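Local coordinates for protein acetone carboxylase alpha subunit (Xanthobacter autotrophicus Py2, PDB 5M45) that serves as the alpha subunit of a six-chain, metal-containing enzyme assembly, belongs to the hydantoinase B/oxoprolinase family and binds a manganese ion, at residues I17-E22 with E163-G168; T23-R28 with M122-W127; H300-V305 with T608-S613. All coordinates share one frame; numbering follows the deposited sequence.

Interaction 1: I17-E22 with E163-G168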
loop_
_atom_site.group_PDB
_atom_site.type_symbol
_atom_site.label_atom_id
_atom_site.label_comp_id
_atom_site.label_asym_id
_atom_site.label_seq_id
_atom_site.Cartn_x
_atom_site.Cartn_y
_atom_site.Cartn_z
ATOM N N ILE A 17 -14.485 -28.712 -8.227
ATOM C CA ILE A 17 -15.339 -28.384 -7.084
ATOM C C ILE A 17 -16.779 -28.003 -7.402
ATOM O O ILE A 17 -17.603 -28.024 -6.491
ATOM C CB ILE A 17 -14.757 -27.276 -6.176
ATOM C CG1 ILE A 17 -14.711 -25.924 -6.912
ATOM C CG2 ILE A 17 -13.394 -27.686 -5.653
ATOM C CD1 ILE A 17 -14.251 -24.769 -6.048
ATOM N N VAL A 18 -17.099 -27.625 -8.646
ATOM C CA VAL A 18 -18.492 -27.235 -8.975
ATOM C C VAL A 18 -19.389 -28.469 -8.878
ATOM O O VAL A 18 -18.925 -29.599 -9.145
ATOM C CB VAL A 18 -18.612 -26.602 -10.378
ATOM C CG1 VAL A 18 -20.057 -26.248 -10.744
ATOM C CG2 VAL A 18 -17.735 -25.356 -10.472
ATOM N N ARG A 19 -20.642 -28.278 -8.470
ATOM C CA ARG A 19 -21.623 -29.378 -8.483
ATOM C C ARG A 19 -21.636 -30.093 -9.835
ATOM O O ARG A 19 -21.789 -29.438 -10.852
ATOM C CB ARG A 19 -23.038 -28.860 -8.163
ATOM C CG ARG A 19 -24.132 -29.961 -8.155
ATOM C CD ARG A 19 -25.502 -29.345 -7.892
ATOM N NE ARG A 19 -26.566 -30.257 -8.271
ATOM C CZ ARG A 19 -26.965 -31.293 -7.573
ATOM N NH1 ARG A 19 -26.434 -31.570 -6.367
ATOM N NH2 ARG A 19 -27.956 -32.057 -8.083
ATOM N N GLY A 20 -21.510 -31.424 -9.822
ATOM C CA GLY A 20 -21.379 -32.250 -11.033
ATOM C C GLY A 20 -19.934 -32.647 -11.384
ATOM O O GLY A 20 -19.736 -33.568 -12.175
ATOM N N GLY A 21 -18.932 -31.954 -10.829
ATOM C CA GLY A 21 -17.526 -32.341 -10.987
ATOM C C GLY A 21 -16.654 -31.525 -11.929
ATOM O O GLY A 21 -15.448 -31.800 -12.060
ATOM N N GLU A 22 -17.226 -30.544 -12.613
ATOM C CA GLU A 22 -16.397 -29.640 -13.406
ATOM C C GLU A 22 -15.547 -28.750 -12.488
ATOM O O GLU A 22 -15.988 -28.378 -11.393
ATOM C CB GLU A 22 -17.271 -28.750 -14.279
ATOM C CG GLU A 22 -18.024 -29.474 -15.389
ATOM C CD GLU A 22 -18.988 -28.529 -16.074
ATOM O OE1 GLU A 22 -19.945 -28.039 -15.392
ATOM O OE2 GLU A 22 -18.772 -28.236 -17.274
ATOM N N GLU A 163 -23.700 -30.004 0.039
ATOM C CA GLU A 163 -23.183 -31.377 0.082
ATOM C C GLU A 163 -21.787 -31.530 -0.503
ATOM O O GLU A 163 -21.525 -32.413 -1.297
ATOM C CB GLU A 163 -24.199 -32.327 -0.554
ATOM C CG GLU A 163 -25.333 -32.556 0.457
ATOM C CD GLU A 163 -26.478 -33.394 -0.050
ATOM O OE1 GLU A 163 -26.404 -33.830 -1.232
ATOM O OE2 GLU A 163 -27.459 -33.590 0.742
ATOM N N GLY A 164 -20.897 -30.635 -0.098
ATOM C CA GLY A 164 -19.501 -30.681 -0.470
ATOM C C GLY A 164 -19.126 -30.117 -1.819
ATOM O O GLY A 164 -17.972 -30.173 -2.176
ATOM N N GLU A 165 -20.064 -29.563 -2.570
ATOM C CA GLU A 165 -19.771 -28.991 -3.892
ATOM C C GLU A 165 -20.229 -27.528 -3.968
ATOM O O GLU A 165 -21.168 -27.129 -3.295
ATOM C CB GLU A 165 -20.451 -29.814 -4.994
ATOM C CG GLU A 165 -20.149 -31.316 -4.989
ATOM C CD GLU A 165 -20.860 -32.030 -6.126
ATOM O OE1 GLU A 165 -22.092 -32.190 -6.015
ATOM O OE2 GLU A 165 -20.240 -32.366 -7.170
ATOM N N LEU A 166 -19.552 -26.739 -4.797
ATOM C CA LEU A 166 -19.840 -25.308 -4.927
ATOM C C LEU A 166 -21.057 -25.096 -5.808
ATOM O O LEU A 166 -21.109 -25.643 -6.929
ATOM C CB LEU A 166 -18.626 -24.554 -5.512
ATOM C CG LEU A 166 -18.706 -23.005 -5.516
ATOM C CD1 LEU A 166 -17.350 -22.380 -5.236
ATOM C CD2 LEU A 166 -19.241 -22.469 -6.826
ATOM N N ILE A 167 -22.013 -24.311 -5.325
ATOM C CA ILE A 167 -23.223 -24.010 -6.057
ATOM C C ILE A 167 -23.453 -22.506 -6.303
ATOM O O ILE A 167 -24.424 -22.142 -6.981
ATOM C CB ILE A 167 -24.487 -24.638 -5.402
ATOM C CG1 ILE A 167 -24.700 -24.118 -3.979
ATOM C CG2 ILE A 167 -24.366 -26.162 -5.353
ATOM C CD1 ILE A 167 -26.160 -24.182 -3.521
ATOM N N GLY A 168 -22.551 -21.653 -5.840
ATOM C CA GLY A 168 -22.718 -20.196 -5.991
ATOM C C GLY A 168 -21.743 -19.398 -5.147
ATOM O O GLY A 168 -20.804 -19.961 -4.550
HETATM O O HOH W 1 -24.068 -30.608 -4.781
#

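Interaction 2: T23-R28 with M122-W127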
loop_
_atom_site.group_PDB
_atom_site.type_symbol
_atom_site.label_atom_id
_atom_site.label_comp_id
_atom_site.label_asym_id
_atom_site.label_seq_id
_atom_site.Cartn_x
_atom_site.Cartn_y
_atom_site.Cartn_z
ATOM N N THR A 23 -14.353 -28.387 -12.934
ATOM C CA THR A 23 -13.649 -27.236 -12.310
ATOM C C THR A 23 -14.421 -25.921 -12.584
ATOM O O THR A 23 -15.252 -25.844 -13.502
ATOM C CB THR A 23 -12.184 -27.049 -12.838
ATOM O OG1 THR A 23 -12.188 -26.693 -14.238
ATOM C CG2 THR A 23 -11.361 -28.324 -12.633
ATOM N N LEU A 24 -14.134 -24.905 -11.782
ATOM C CA LEU A 24 -14.700 -23.552 -12.036
ATOM C C LEU A 24 -14.473 -23.080 -13.477
ATOM O O LEU A 24 -15.406 -22.586 -14.125
ATOM C CB LEU A 24 -14.154 -22.529 -11.036
ATOM C CG LEU A 24 -14.628 -22.616 -9.586
ATOM C CD1 LEU A 24 -13.720 -21.751 -8.717
ATOM C CD2 LEU A 24 -16.074 -22.183 -9.418
ATOM N N LYS A 25 -13.252 -23.238 -13.979
ATOM C CA LYS A 25 -12.912 -22.790 -15.348
ATOM C C LYS A 25 -13.612 -23.635 -16.426
ATOM O O LYS A 25 -14.125 -23.076 -17.387
ATOM C CB LYS A 25 -11.385 -22.772 -15.580
ATOM C CG LYS A 25 -11.000 -22.238 -16.969
ATOM C CD LYS A 25 -9.521 -21.927 -17.103
ATOM C CE LYS A 25 -9.070 -21.735 -18.562
ATOM N NZ LYS A 25 -9.920 -20.729 -19.268
ATOM N N GLU A 26 -13.650 -24.964 -16.252
ATOM C CA GLU A 26 -14.364 -25.862 -17.185
ATOM C C GLU A 26 -15.843 -25.470 -17.288
ATOM O O GLU A 26 -16.395 -25.390 -18.408
ATOM C CB GLU A 26 -14.244 -27.336 -16.767
ATOM C CG GLU A 26 -12.891 -27.972 -17.107
ATOM C CD GLU A 26 -12.629 -29.301 -16.403
ATOM O OE1 GLU A 26 -13.470 -29.714 -15.551
ATOM O OE2 GLU A 26 -11.561 -29.904 -16.722
ATOM N N HIS A 27 -16.455 -25.205 -16.126
ATOM C CA HIS A 27 -17.853 -24.835 -16.017
ATOM C C HIS A 27 -18.152 -23.507 -16.755
ATOM O O HIS A 27 -19.010 -23.439 -17.635
ATOM C CB HIS A 27 -18.222 -24.745 -14.526
ATOM C CG HIS A 27 -19.678 -24.487 -14.247
ATOM N ND1 HIS A 27 -20.662 -25.427 -14.493
ATOM C CD2 HIS A 27 -20.310 -23.427 -13.695
ATOM C CE1 HIS A 27 -21.830 -24.952 -14.105
ATOM N NE2 HIS A 27 -21.644 -23.740 -13.622
ATOM N N ARG A 28 -17.425 -22.461 -16.399
ATOM C CA ARG A 28 -17.597 -21.159 -17.059
ATOM C C ARG A 28 -17.312 -21.228 -18.569
ATOM O O ARG A 28 -18.087 -20.709 -19.356
ATOM C CB ARG A 28 -16.756 -20.061 -16.402
ATOM C CG ARG A 28 -16.944 -18.718 -17.100
ATOM C CD ARG A 28 -16.435 -17.526 -16.353
ATOM N NE ARG A 28 -16.731 -16.301 -17.103
ATOM C CZ ARG A 28 -15.919 -15.705 -17.983
ATOM N NH1 ARG A 28 -14.700 -16.184 -18.247
ATOM N NH2 ARG A 28 -16.326 -14.611 -18.613
ATOM N N MET A 122 -10.700 -14.954 -10.377
ATOM C CA MET A 122 -10.351 -16.170 -9.605
ATOM C C MET A 122 -10.543 -17.445 -10.411
ATOM O O MET A 122 -9.693 -18.356 -10.387
ATOM C CB MET A 122 -11.120 -16.241 -8.255
ATOM C CG MET A 122 -10.782 -15.099 -7.274
ATOM S SD MET A 122 -11.389 -15.315 -5.584
ATOM C CE MET A 122 -13.075 -14.775 -5.695
ATOM N N ILE A 123 -11.636 -17.516 -11.140
ATOM C CA ILE A 123 -11.930 -18.668 -12.015
ATOM C C ILE A 123 -10.817 -18.827 -13.063
ATOM O O ILE A 123 -10.204 -19.886 -13.189
ATOM C CB ILE A 123 -13.318 -18.515 -12.684
ATOM C CG1 ILE A 123 -14.409 -18.582 -11.614
ATOM C CG2 ILE A 123 -13.522 -19.608 -13.742
ATOM C CD1 ILE A 123 -15.826 -18.381 -12.110
ATOM N N GLU A 124 -10.525 -17.746 -13.768
ATOM C CA GLU A 124 -9.603 -17.754 -14.895
ATOM C C GLU A 124 -8.133 -17.904 -14.504
ATOM O O GLU A 124 -7.314 -18.308 -15.333
ATOM C CB GLU A 124 -9.787 -16.445 -15.636
ATOM C CG GLU A 124 -9.301 -16.410 -17.033
ATOM C CD GLU A 124 -10.007 -17.354 -18.028
ATOM O OE1 GLU A 124 -9.592 -17.205 -19.196
ATOM O OE2 GLU A 124 -10.875 -18.254 -17.777
ATOM N N ASN A 125 -7.773 -17.558 -13.264
ATOM C CA ASN A 125 -6.386 -17.644 -12.797
ATOM C C ASN A 125 -6.118 -18.829 -11.820
ATOM O O ASN A 125 -5.061 -18.897 -11.173
ATOM C CB ASN A 125 -5.982 -16.324 -12.189
ATOM C CG ASN A 125 -5.803 -15.250 -13.245
ATOM O OD1 ASN A 125 -4.703 -15.102 -13.796
ATOM N ND2 ASN A 125 -6.882 -14.553 -13.593
ATOM N N ASN A 126 -7.053 -19.775 -11.755
ATOM C CA ASN A 126 -6.856 -21.048 -11.058
ATOM C C ASN A 126 -6.636 -20.888 -9.547
ATOM O O ASN A 126 -5.813 -21.598 -8.926
ATOM C CB ASN A 126 -5.761 -21.878 -11.723
ATOM C CG ASN A 126 -5.863 -23.376 -11.397
ATOM O OD1 ASN A 126 -6.826 -23.837 -10.818
ATOM N ND2 ASN A 126 -4.865 -24.131 -11.823
ATOM N N TRP A 127 -7.428 -20.000 -8.957
ATOM C CA TRP A 127 -7.586 -19.944 -7.515
ATOM C C TRP A 127 -8.026 -21.304 -6.940
ATOM O O TRP A 127 -7.725 -21.606 -5.779
ATOM C CB TRP A 127 -8.611 -18.882 -7.113
ATOM C CG TRP A 127 -8.078 -17.597 -6.527
ATOM C CD1 TRP A 127 -8.469 -17.053 -5.335
ATOM C CD2 TRP A 127 -7.134 -16.682 -7.089
ATOM N NE1 TRP A 127 -7.808 -15.878 -5.101
ATOM C CE2 TRP A 127 -6.999 -15.597 -6.164
ATOM C CE3 TRP A 127 -6.378 -16.657 -8.251
ATOM C CZ2 TRP A 127 -6.139 -14.518 -6.380
ATOM C CZ3 TRP A 127 -5.518 -15.559 -8.482
ATOM C CH2 TRP A 127 -5.410 -14.511 -7.528
HETATM O O HOH W 2 -13.402 -18.707 -17.546
#

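Interaction 3: H300-V305 with T608-S613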
loop_
_atom_site.group_PDB
_atom_site.type_symbol
_atom_site.label_atom_id
_atom_site.label_comp_id
_atom_site.label_asym_id
_atom_site.label_seq_id
_atom_site.Cartn_x
_atom_site.Cartn_y
_atom_site.Cartn_z
ATOM N N HIS A 300 -2.745 24.448 -12.341
ATOM C CA HIS A 300 -2.903 25.475 -11.298
ATOM C C HIS A 300 -1.962 25.179 -10.098
ATOM O O HIS A 300 -1.761 24.011 -9.732
ATOM C CB HIS A 300 -4.379 25.497 -10.809
ATOM C CG HIS A 300 -4.767 26.723 -10.047
ATOM N ND1 HIS A 300 -4.532 26.874 -8.703
ATOM C CD2 HIS A 300 -5.446 27.834 -10.426
ATOM C CE1 HIS A 300 -5.019 28.030 -8.281
ATOM N NE2 HIS A 300 -5.564 28.640 -9.311
ATOM N N GLU A 301 -1.454 26.231 -9.474
ATOM C CA GLU A 301 -0.540 26.077 -8.341
ATOM C C GLU A 301 -1.120 25.358 -7.105
ATOM O O GLU A 301 -0.372 24.813 -6.306
ATOM C CB GLU A 301 0.080 27.423 -7.924
ATOM C CG GLU A 301 -0.912 28.424 -7.334
ATOM C CD GLU A 301 -0.257 29.600 -6.599
ATOM O OE1 GLU A 301 -0.899 30.681 -6.602
ATOM O OE2 GLU A 301 0.854 29.434 -5.988
ATOM N N ASP A 302 -2.442 25.350 -6.937
ATOM C CA ASP A 302 -3.079 24.692 -5.791
ATOM C C ASP A 302 -3.304 23.181 -6.014
ATOM O O ASP A 302 -3.867 22.528 -5.147
ATOM C CB ASP A 302 -4.388 25.407 -5.399
ATOM C CG ASP A 302 -4.140 26.767 -4.720
ATOM O OD1 ASP A 302 -2.958 27.069 -4.412
ATOM O OD2 ASP A 302 -5.123 27.521 -4.446
ATOM N N VAL A 303 -2.864 22.642 -7.167
ATOM C CA VAL A 303 -2.738 21.213 -7.365
ATOM C C VAL A 303 -1.241 20.834 -7.190
ATOM O O VAL A 303 -0.452 20.909 -8.150
ATOM C CB VAL A 303 -3.269 20.763 -8.735
ATOM C CG1 VAL A 303 -3.171 19.255 -8.896
ATOM C CG2 VAL A 303 -4.749 21.193 -8.905
ATOM N N ARG A 304 -0.879 20.408 -5.979
ATOM C CA ARG A 304 0.520 20.151 -5.617
ATOM C C ARG A 304 0.847 18.687 -5.769
ATOM O O ARG A 304 0.926 17.964 -4.788
ATOM C CB ARG A 304 0.821 20.615 -4.183
ATOM C CG ARG A 304 0.794 22.102 -4.175
ATOM C CD ARG A 304 1.054 22.870 -2.891
ATOM N NE ARG A 304 0.522 24.192 -3.276
ATOM C CZ ARG A 304 0.377 25.275 -2.501
ATOM N NH1 ARG A 304 0.829 25.269 -1.233
ATOM N NH2 ARG A 304 -0.205 26.379 -3.038
ATOM N N VAL A 305 1.020 18.244 -6.998
ATOM C CA VAL A 305 1.342 16.844 -7.243
ATOM C C VAL A 305 2.871 16.621 -7.224
ATOM O O VAL A 305 3.623 17.501 -7.554
ATOM C CB VAL A 305 0.701 16.309 -8.535
ATOM C CG1 VAL A 305 -0.810 16.162 -8.360
ATOM C CG2 VAL A 305 1.055 17.137 -9.753
ATOM N N THR A 608 -5.403 19.982 -4.076
ATOM C CA THR A 608 -4.806 19.067 -3.105
ATOM C C THR A 608 -4.895 19.706 -1.723
ATOM O O THR A 608 -5.171 20.913 -1.603
ATOM C CB THR A 608 -3.328 18.739 -3.437
ATOM O OG1 THR A 608 -2.544 19.948 -3.554
ATOM C CG2 THR A 608 -3.272 17.962 -4.758
ATOM N N GLU A 609 -4.630 18.915 -0.701
ATOM C CA GLU A 609 -4.836 19.322 0.690
ATOM C C GLU A 609 -4.129 20.649 1.073
ATOM O O GLU A 609 -2.987 20.901 0.666
ATOM C CB GLU A 609 -4.549 18.172 1.687
ATOM C CG GLU A 609 -3.107 17.819 1.985
ATOM C CD GLU A 609 -2.958 16.598 2.944
ATOM O OE1 GLU A 609 -2.118 15.709 2.644
ATOM O OE2 GLU A 609 -3.645 16.512 3.993
ATOM N N GLU A 610 -4.866 21.488 1.813
ATOM C CA GLU A 610 -4.379 22.789 2.299
ATOM C C GLU A 610 -4.742 22.925 3.790
ATOM O O GLU A 610 -5.795 22.446 4.218
ATOM C CB GLU A 610 -5.025 23.879 1.399
ATOM C CG GLU A 610 -5.130 25.298 1.892
ATOM C CD GLU A 610 -5.706 26.224 0.817
ATOM O OE1 GLU A 610 -6.851 26.761 0.974
ATOM O OE2 GLU A 610 -5.030 26.385 -0.242
ATOM N N MET A 611 -3.861 23.557 4.572
ATOM C CA MET A 611 -4.085 23.759 6.024
ATOM C C MET A 611 -5.357 24.608 6.274
ATOM O O MET A 611 -5.545 25.652 5.633
ATOM C CB MET A 611 -2.867 24.411 6.684
ATOM C CG MET A 611 -1.627 23.513 6.703
ATOM S SD MET A 611 -0.150 24.316 7.285
ATOM C CE MET A 611 0.328 25.192 5.824
ATOM N N PHE A 612 -6.224 24.130 7.156
ATOM C CA PHE A 612 -7.357 24.898 7.685
ATOM C C PHE A 612 -7.289 24.864 9.235
ATOM O O PHE A 612 -6.824 23.862 9.855
ATOM C CB PHE A 612 -8.733 24.312 7.265
ATOM C CG PHE A 612 -9.193 24.639 5.857
ATOM C CD1 PHE A 612 -8.532 24.105 4.738
ATOM C CD2 PHE A 612 -10.357 25.366 5.640
ATOM C CE1 PHE A 612 -8.969 24.373 3.458
ATOM C CE2 PHE A 612 -10.801 25.645 4.339
ATOM C CZ PHE A 612 -10.107 25.156 3.248
ATOM N N SER A 613 -7.812 25.913 9.863
ATOM C CA SER A 613 -7.938 25.994 11.326
ATOM C C SER A 613 -9.365 26.286 11.744
ATOM O O SER A 613 -10.159 26.785 10.950
ATOM C CB SER A 613 -7.114 27.139 11.890
ATOM O OG SER A 613 -5.792 27.066 11.414
HETATM O O HOH W 3 -3.642 23.052 -2.465
#

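Interaction 1: I17-E22 with E163-G168
E165 reaches over the backbone of R19 and G20, while the next residue, L166, bridges to V18. CB of E165 rests 3.7 Å from O of I17 and equally close to CA of R19. CG is set beside E165's own backbone N (chi1 -54°), a direction that carries CD over CA of R19, 3.6 Å away. There the carboxylate divides its work. OE2 accepts from N of G20 at 3.1 Å, the donor standing above the carboxylate plane, and also takes a salt bridge from R15. OE1 passes 3.7 Å from CG of R19; a water links it to R19 NH1, whose guanidinium pairs with E258 through NH2. V18 forms a single bridge of parallel pattern to L166 at the start of strand 165-175, itself part of an antiparallel sheet: N of L166 gives to O of I17 at 2.9 Å, and O of L166 takes N of R19 at 3.1 Å. V18 to G21 make a type II turn, and I167 and G168 bulge opposite I160, a classic beta bulge. Next to the bridge, CD1 of I17 meets CD1 of L166 at 4.0 Å, with L24 of helix 24-38 and V133 packed around them.

Interaction 2: T23-R28 with M122-W127
I123 sets CG1 beside its backbone N (chi1 -66°), which leaves CG2 anti to that N and pressed on the first turn of helix 24-38. E124 bends at chi2 (64°) and K25, extended as far as CE, bends at chi4 (53°), and these two turns bring carboxylate and ammonium together. CG2 of I123 lies 3.5 Å from O of L24 and 3.6 Å from CA of K25, so the branched side chain packs on backbone as much as on side chains; its CG1 touches CB of L24 at 4.0 Å. At the more exposed edge, K25 and E124 form a salt bridge, NZ to OE2 at 3.0 Å, approached from above the carboxylate plane. NZ has a second acid, D29. The same OE2 receives a water at 2.6 Å; this water accepts from R28 NH1 and lies at the guanidinium edge, in its plane.

The contact joins the last turn of helix 111-124 to the start of helix 24-38, which T23 and E26 close with a capping box: each side chain accepts from the other's backbone N. Beyond the helix end, W127 meets H218 of the second subunit edge-to-face.

With a lysine bonded directly and an arginine 4.4 Å away (R28 NH1 to E124 OE2), the E124 carboxylate is probably held in its charged form, and OE2 holds K25 directly and R28 through a water, linking the two helices.

Interaction 3: H300-V305 with T608-S613
This is a small, buried, mainly polar contact in which one threonine, T608, is docked against a turn. The turn belongs to the loop between strands 286-297 and 313-324; T608 leads into strand 610-612, which pairs with 532-535 and is, within this chain, at one margin of an antiparallel sheet, so two different sheets are joined. T608 serves the turn with both its backbone and its hydroxyl. Its N donates to O of D302 at 3.2 Å, nearly straight (174°) and in the carbonyl plane. OG1 sits between T608's own N and carbonyl carbon (chi1 55°), where it accepts from N of R304 at 3.0 Å, while CG2 lies 3.6 Å from that same N. A water donates to O of D302 at 2.7 Å and to O of T608, adding a second link between the two backbones.

The turn keeps its shape through its own bonds. H300 to V303 form a type I turn, and ND1 of H300 accepts from N of D302 in the imidazole plane. The extended R304 side chain runs back along the turn: NE gives to O of E301, which lies at the guanidinium edge, and NH2 makes a salt bridge with OD1 of D302. On the strand side, E609 and M611 bond to S307 and D308 of the second subunit, and R304 packs on V305 there, so the contact borders that subunit directly.

OD2 of D302 and OE2 of E610 approach to 4.4 Å, a pairing of like charges. K600 forms salt bridges with both oxygens, and H563 is hydrogen-bonded to the other oxygen of E610. The shared K600, with R559 and R304 on D302, would offset the repulsion and probably keep both acids ionised.

How the interactions relate
Interactions 1 and 2 are neighbours, with centres about 12 Å apart; 23-28 and 122-127 both lie between 17-22 and 163-168 in the chain. They touch directly: E22 OE1 lies 2.9 Å from H27 ND1, a probable hydrogen bond, and V18 CG2 packs 3.7 Å from L24 CD2. Interaction 2 borders the AE4 pocket: the R28 side chain is about 5 Å from the ligand, and helix 111-124 supplies G113, G116, A117 and K120. Strand 165-175 of interaction 1 ends at H175, a manganese ligand. Interaction 3 stands apart, its centre about 54 Å from that of interaction 1 and about 46 Å from interaction 2's, though interactions 2 and 3 both meet the second subunit.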